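Local coordinates for protein C2 toxin component I (Clostridium botulinum, PDB 2J3Z) that serves as the enzymatic component of the binary C2 toxin, an ADP-ribosyltransferase that modifies actin inside host cells, at residues N138-K143 against S192-S197; P161-T166 against Y208-G213. The protein carries 1 engineered substitution. All blocks are in the same frame, centred on the assembly; numbering follows the deposited sequence.

Contact 1. Residues N138-K143 against S192-S197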
loop_
_atom_site.group_PDB
_atom_site.type_symbol
_atom_site.label_atom_id
_atom_site.label_comp_id
_atom_site.label_asym_id
_atom_site.label_seq_id
_atom_site.Cartn_x
_atom_site.Cartn_y
_atom_site.Cartn_z
ATOM N N ASN A 138 9.657 11.435 6.796
ATOM C CA ASN A 138 9.764 11.703 5.355
ATOM C C ASN A 138 9.469 10.465 4.542
ATOM O O ASN A 138 9.633 10.457 3.331
ATOM C CB ASN A 138 11.134 12.324 4.998
ATOM C CG ASN A 138 11.300 13.707 5.581
ATOM O OD1 ASN A 138 10.304 14.370 5.894
ATOM N ND2 ASN A 138 12.549 14.158 5.736
ATOM N N GLN A 139 9.044 9.412 5.220
ATOM C CA GLN A 139 8.585 8.198 4.579
ATOM C C GLN A 139 7.092 8.340 4.279
ATOM O O GLN A 139 6.387 9.000 4.987
ATOM C CB GLN A 139 8.856 6.982 5.491
ATOM C CG GLN A 139 8.539 5.609 4.889
ATOM C CD GLN A 139 9.256 5.346 3.583
ATOM O OE1 GLN A 139 8.763 5.731 2.524
ATOM N NE2 GLN A 139 10.421 4.690 3.648
ATOM N N GLU A 140 6.613 7.709 3.223
ATOM C CA GLU A 140 5.220 7.805 2.853
ATOM C C GLU A 140 4.583 6.459 3.109
ATOM O O GLU A 140 5.084 5.450 2.618
ATOM C CB GLU A 140 5.089 8.194 1.373
ATOM C CG GLU A 140 3.650 8.473 0.909
ATOM C CD GLU A 140 3.563 9.271 -0.392
ATOM O OE1 GLU A 140 4.606 9.679 -0.943
ATOM O OE2 GLU A 140 2.431 9.488 -0.861
ATOM N N TYR A 141 3.509 6.461 3.897
ATOM C CA TYR A 141 2.747 5.265 4.235
ATOM C C TYR A 141 1.294 5.349 3.738
ATOM O O TYR A 141 0.543 6.242 4.139
ATOM C CB TYR A 141 2.739 5.025 5.750
ATOM C CG TYR A 141 4.114 4.827 6.317
ATOM C CD1 TYR A 141 4.739 3.573 6.267
ATOM C CD2 TYR A 141 4.808 5.905 6.869
ATOM C CE1 TYR A 141 6.013 3.400 6.780
ATOM C CE2 TYR A 141 6.067 5.740 7.390
ATOM C CZ TYR A 141 6.669 4.484 7.338
ATOM O OH TYR A 141 7.944 4.333 7.837
ATOM N N THR A 142 0.922 4.416 2.884
ATOM C CA THR A 142 -0.428 4.343 2.340
ATOM C C THR A 142 -1.401 3.595 3.253
ATOM O O THR A 142 -1.129 2.502 3.744
ATOM C CB THR A 142 -0.414 3.736 0.896
ATOM O OG1 THR A 142 0.270 4.640 0.012
ATOM C CG2 THR A 142 -1.839 3.496 0.358
ATOM N N LYS A 143 -2.540 4.216 3.502
ATOM C CA LYS A 143 -3.641 3.504 4.145
ATOM C C LYS A 143 -4.510 2.814 3.095
ATOM O O LYS A 143 -5.315 3.448 2.416
ATOM C CB LYS A 143 -4.461 4.423 5.065
ATOM C CG LYS A 143 -5.312 3.606 6.009
ATOM C CD LYS A 143 -5.516 4.238 7.349
ATOM C CE LYS A 143 -6.529 3.407 8.165
ATOM N NZ LYS A 143 -5.968 2.290 8.965
ATOM N N SER A 192 -2.178 8.469 1.554
ATOM C CA SER A 192 -0.999 8.270 2.351
ATOM C C SER A 192 -0.779 9.391 3.363
ATOM O O SER A 192 -1.341 10.493 3.265
ATOM C CB SER A 192 0.219 8.099 1.460
ATOM O OG SER A 192 0.408 9.249 0.672
ATOM N N ILE A 193 0.028 9.077 4.365
ATOM C CA ILE A 193 0.548 10.083 5.248
ATOM C C ILE A 193 2.069 10.119 5.073
ATOM O O ILE A 193 2.718 9.079 4.930
ATOM C CB ILE A 193 0.091 9.851 6.726
ATOM C CG1 ILE A 193 0.260 11.120 7.555
ATOM C CG2 ILE A 193 0.783 8.659 7.376
ATOM C CD1 ILE A 193 -0.829 12.168 7.276
ATOM N N ILE A 194 2.620 11.320 5.056
ATOM C CA ILE A 194 4.066 11.518 5.095
ATOM C C ILE A 194 4.436 12.158 6.433
ATOM O O ILE A 194 4.187 13.350 6.650
ATOM C CB ILE A 194 4.493 12.424 3.951
ATOM C CG1 ILE A 194 4.024 11.794 2.620
ATOM C CG2 ILE A 194 6.014 12.704 4.018
ATOM C CD1 ILE A 194 3.885 12.762 1.468
ATOM N N PRO A 195 4.979 11.369 7.371
ATOM C CA PRO A 195 5.300 12.014 8.642
ATOM C C PRO A 195 6.444 13.039 8.549
ATOM O O PRO A 195 7.515 12.775 7.980
ATOM C CB PRO A 195 5.643 10.821 9.557
ATOM C CG PRO A 195 4.974 9.609 8.853
ATOM C CD PRO A 195 5.238 9.920 7.419
ATOM N N GLU A 196 6.192 14.215 9.100
ATOM C CA GLU A 196 7.130 15.315 8.970
ATOM C C GLU A 196 7.859 15.661 10.250
ATOM O O GLU A 196 9.000 16.123 10.213
ATOM C CB GLU A 196 6.423 16.540 8.414
ATOM C CG GLU A 196 6.062 16.386 6.943
ATOM C CD GLU A 196 5.152 17.506 6.479
ATOM O OE1 GLU A 196 4.528 18.165 7.354
ATOM O OE2 GLU A 196 5.047 17.728 5.248
ATOM N N SER A 197 7.182 15.457 11.374
ATOM C CA SER A 197 7.796 15.544 12.688
ATOM C C SER A 197 7.137 14.546 13.646
ATOM O O SER A 197 6.016 14.064 13.429
ATOM C CB SER A 197 7.748 16.974 13.253
ATOM O OG SER A 197 6.417 17.410 13.447
HETATM O O HOH W 1 9.835 16.431 7.572
#

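Contact 2. Residues P161-T166 against Y208-G213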
loop_
_atom_site.group_PDB
_atom_site.type_symbol
_atom_site.label_atom_id
_atom_site.label_comp_id
_atom_site.label_asym_id
_atom_site.label_seq_id
_atom_site.Cartn_x
_atom_site.Cartn_y
_atom_site.Cartn_z
ATOM N N PRO A 161 -0.454 4.239 20.711
ATOM C CA PRO A 161 0.661 5.080 21.243
ATOM C C PRO A 161 1.126 6.196 20.297
ATOM O O PRO A 161 2.178 6.835 20.489
ATOM C CB PRO A 161 1.789 4.062 21.464
ATOM C CG PRO A 161 1.531 2.977 20.488
ATOM C CD PRO A 161 0.053 2.982 20.122
ATOM N N VAL A 162 0.312 6.436 19.287
ATOM C CA VAL A 162 0.680 7.298 18.205
ATOM C C VAL A 162 -0.521 8.169 17.926
ATOM O O VAL A 162 -1.665 7.675 17.956
ATOM C CB VAL A 162 1.139 6.394 17.001
ATOM C CG1 VAL A 162 0.269 6.534 15.771
ATOM C CG2 VAL A 162 2.669 6.550 16.722
ATOM N N ILE A 163 -0.273 9.466 17.714
ATOM C CA ILE A 163 -1.317 10.413 17.303
ATOM C C ILE A 163 -0.866 11.081 16.032
ATOM O O ILE A 163 0.152 11.795 16.024
ATOM C CB ILE A 163 -1.634 11.518 18.363
ATOM C CG1 ILE A 163 -2.172 10.932 19.662
ATOM C CG2 ILE A 163 -2.649 12.533 17.823
ATOM C CD1 ILE A 163 -2.047 11.909 20.807
ATOM N N VAL A 164 -1.632 10.850 14.967
ATOM C CA VAL A 164 -1.252 11.350 13.659
ATOM C C VAL A 164 -2.176 12.472 13.228
ATOM O O VAL A 164 -3.315 12.216 12.790
ATOM C CB VAL A 164 -1.208 10.232 12.574
ATOM C CG1 VAL A 164 -0.450 10.733 11.356
ATOM C CG2 VAL A 164 -0.536 8.991 13.114
ATOM N N LYS A 165 -1.661 13.696 13.337
ATOM C CA LYS A 165 -2.413 14.897 13.010
ATOM C C LYS A 165 -2.106 15.408 11.607
ATOM O O LYS A 165 -0.926 15.543 11.208
ATOM C CB LYS A 165 -2.128 15.979 14.025
ATOM C CG LYS A 165 -3.077 17.167 13.969
ATOM C CD LYS A 165 -2.495 18.270 14.865
ATOM C CE LYS A 165 -3.412 19.464 14.968
ATOM N NZ LYS A 165 -3.066 20.220 16.214
ATOM N N THR A 166 -3.170 15.695 10.869
ATOM C CA THR A 166 -3.059 16.103 9.476
ATOM C C THR A 166 -4.189 17.049 9.051
ATOM O O THR A 166 -5.109 17.356 9.847
ATOM C CB THR A 166 -2.972 14.858 8.526
ATOM O OG1 THR A 166 -2.570 15.268 7.220
ATOM C CG2 THR A 166 -4.302 14.108 8.434
ATOM N N TYR A 208 2.337 9.777 24.220
ATOM C CA TYR A 208 2.106 9.480 22.820
ATOM C C TYR A 208 3.196 10.093 21.976
ATOM O O TYR A 208 3.841 11.063 22.377
ATOM C CB TYR A 208 0.762 9.989 22.316
ATOM C CG TYR A 208 -0.468 9.547 23.077
ATOM C CD1 TYR A 208 -1.399 8.696 22.475
ATOM C CD2 TYR A 208 -0.744 10.039 24.356
ATOM C CE1 TYR A 208 -2.539 8.306 23.148
ATOM C CE2 TYR A 208 -1.888 9.652 25.041
ATOM C CZ TYR A 208 -2.776 8.788 24.430
ATOM O OH TYR A 208 -3.919 8.389 25.087
ATOM N N ILE A 209 3.421 9.481 20.821
ATOM C CA ILE A 209 4.198 10.121 19.761
ATOM C C ILE A 209 3.200 10.933 18.920
ATOM O O ILE A 209 2.324 10.368 18.246
ATOM C CB ILE A 209 4.998 9.101 18.903
ATOM C CG1 ILE A 209 6.021 8.390 19.791
ATOM C CG2 ILE A 209 5.699 9.818 17.737
ATOM C CD1 ILE A 209 6.758 7.263 19.129
ATOM N N LEU A 210 3.320 12.255 19.012
ATOM C CA LEU A 210 2.506 13.153 18.202
ATOM C C LEU A 210 3.213 13.333 16.876
ATOM O O LEU A 210 4.334 13.825 16.816
ATOM C CB LEU A 210 2.283 14.505 18.896
ATOM C CG LEU A 210 1.563 15.643 18.141
ATOM C CD1 LEU A 210 0.109 15.262 17.809
ATOM C CD2 LEU A 210 1.626 16.932 18.953
ATOM N N ILE A 211 2.554 12.898 15.820
ATOM C CA ILE A 211 3.098 13.043 14.489
ATOM C C ILE A 211 2.297 14.099 13.717
ATOM O O ILE A 211 1.075 14.112 13.741
ATOM C CB ILE A 211 3.122 11.692 13.771
ATOM C CG1 ILE A 211 3.907 10.677 14.607
ATOM C CG2 ILE A 211 3.716 11.825 12.381
ATOM C CD1 ILE A 211 3.731 9.256 14.138
ATOM N N GLU A 212 3.007 15.029 13.084
ATOM C CA GLU A 212 2.381 15.963 12.155
ATOM C C GLU A 212 2.778 15.457 10.769
ATOM O O GLU A 212 3.989 15.308 10.467
ATOM C CB GLU A 212 2.875 17.399 12.373
ATOM C CG GLU A 212 2.829 17.898 13.828
ATOM C CD GLU A 212 1.547 18.647 14.220
ATOM O OE1 GLU A 212 1.421 19.036 15.410
ATOM O OE2 GLU A 212 0.669 18.864 13.360
ATOM N N GLY A 213 1.754 15.159 9.963
ATOM C CA GLY A 213 1.930 14.622 8.616
ATOM C C GLY A 213 1.137 15.347 7.534
ATOM O O GLY A 213 0.128 16.006 7.819
#

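Contact 1. Residues N138-K143 against S192-S197
The ring of Tyr141 takes Pro195 at its edge: CD of the proline lies 4.1 Å from Tyr141 CD2, near the ring plane, and the two side chains cross at about a right angle. A second flat group, the carboxylate of Glu140, has Ile194 over one face, with Ile194 CD1 4.0 Å above Glu140 CD. At its rim the hydroxyl of Ser192 donates a short hydrogen bond, OG to Glu140 OE2 2.5 Å, reaching the oxygen on its anti side and only 16° out of the carboxylate plane. The glutamate gets there because CG stands anti to the backbone N (chi1 -174°) and the chain beyond runs extended, which carries its methylenes slantwise over the Ile194 side chain, Glu140 CG 3.8 Å from Ile194 CG1.

Between these groups runs a short antiparallel ladder. Tyr141 and Ile193 form a hydrogen-bonded pair, Tyr141 N to Ile193 O at 2.9 Å and Ile193 N to Tyr141 O at the same length. Strand 141-142 is thereby added as an outermost strand to the mixed sheet of the first ADP-ribosyltransferase-family region. Further back, Asn138 N donates to Pro195 O at 2.8 Å, and one water bridges Asn138 OD1 and Glu196 O. The Gln139 amide, whose OE1 also accepts the Glu140 N-H, turns from the sheet to Arg368 and Glu424 of the second ADP-ribosyltransferase-family region. Thr142 OG1 is hydrogen-bonded to Glu218 OE2, while the Lys143 ammonium makes a salt bridge with Glu108.

Contact 2. Residues P161-T166 against Y208-G213
Pro161 O takes the Ile209 N-H at the start of a parallel ladder that pairs Val162 with Ile209 through to Lys165 with Glu212, its two strands running only 16° apart. Four further backbone hydrogen bonds zigzag across it. Ile163 N donates to Ile209 O, Ile211 N to Ile163 O, Lys165 N to Ile211 O and Gly213 N to Lys165 O; the second of these is the shortest, with Ile211 N 2.7 Å from Ile163 O. The alternate residues turn their backbones outward, Val164 and Thr166 to strand 98-102, Leu210 and Glu212 to strand 192-203, so the two are adjacent inner strands of the mixed sheet in the first ADP-ribosyltransferase-family region.

Apolar contacts divide between its faces. On one, Val162 CG2 sits 3.9 Å from Ile211 CD1 and 4.1 Å from Ile209 CB, and the two isoleucines pack on helix 126-136. On the other, Ile163 CD1 approaches the Tyr208 ring obliquely, 3.6 Å from CG, while Ile163 CG2 meets Leu210 CD1 at 3.9 Å. The tyrosine ring also takes part in a cation-pi contact with Arg116.

Polar side chains gather at the far end. Thr166 OG1, swung opposite its own N (chi1 -167°), donates to Gly213 O at 2.9 Å from well above the carbonyl plane. Lys165 and Glu212 point the same way side by side; a bend at chi2 (-93°) brings the carboxylate along the lysine methylenes, with OE2 3.6 Å from Lys165 CD. Their charged atoms do not touch, Lys165 NZ and Glu212 OE1 being 4.7 Å apart. Cohesion thus comes mainly from the backbone ladder and apolar packing, with one threonine hydroxyl bond at the far end and the opposite charges probably adding a mild attraction.

Overall arrangement
From the N terminus the chain passes first through 138-143, then 161-166, then 192-197 and lastly 208-213, so the two contacts cross: each loop takes in one segment of the other. Contact 1 closes a loop of 48 intervening residues and contact 2 one of 41, neither containing a helix. The crossing resolves within one mixed sheet, where strands 192-203 and 206-216, consecutive in the chain, are also neighbours. They form an antiparallel pair interrupted by a classic beta bulge, where Glu196 and Ser197 both face Glu212. Contact 1 lies at the sheet margin beside the second ADP-ribosyltransferase-family region, contact 2 joins two inner strands of the sheet, and Ile193 reaches Thr166 between them.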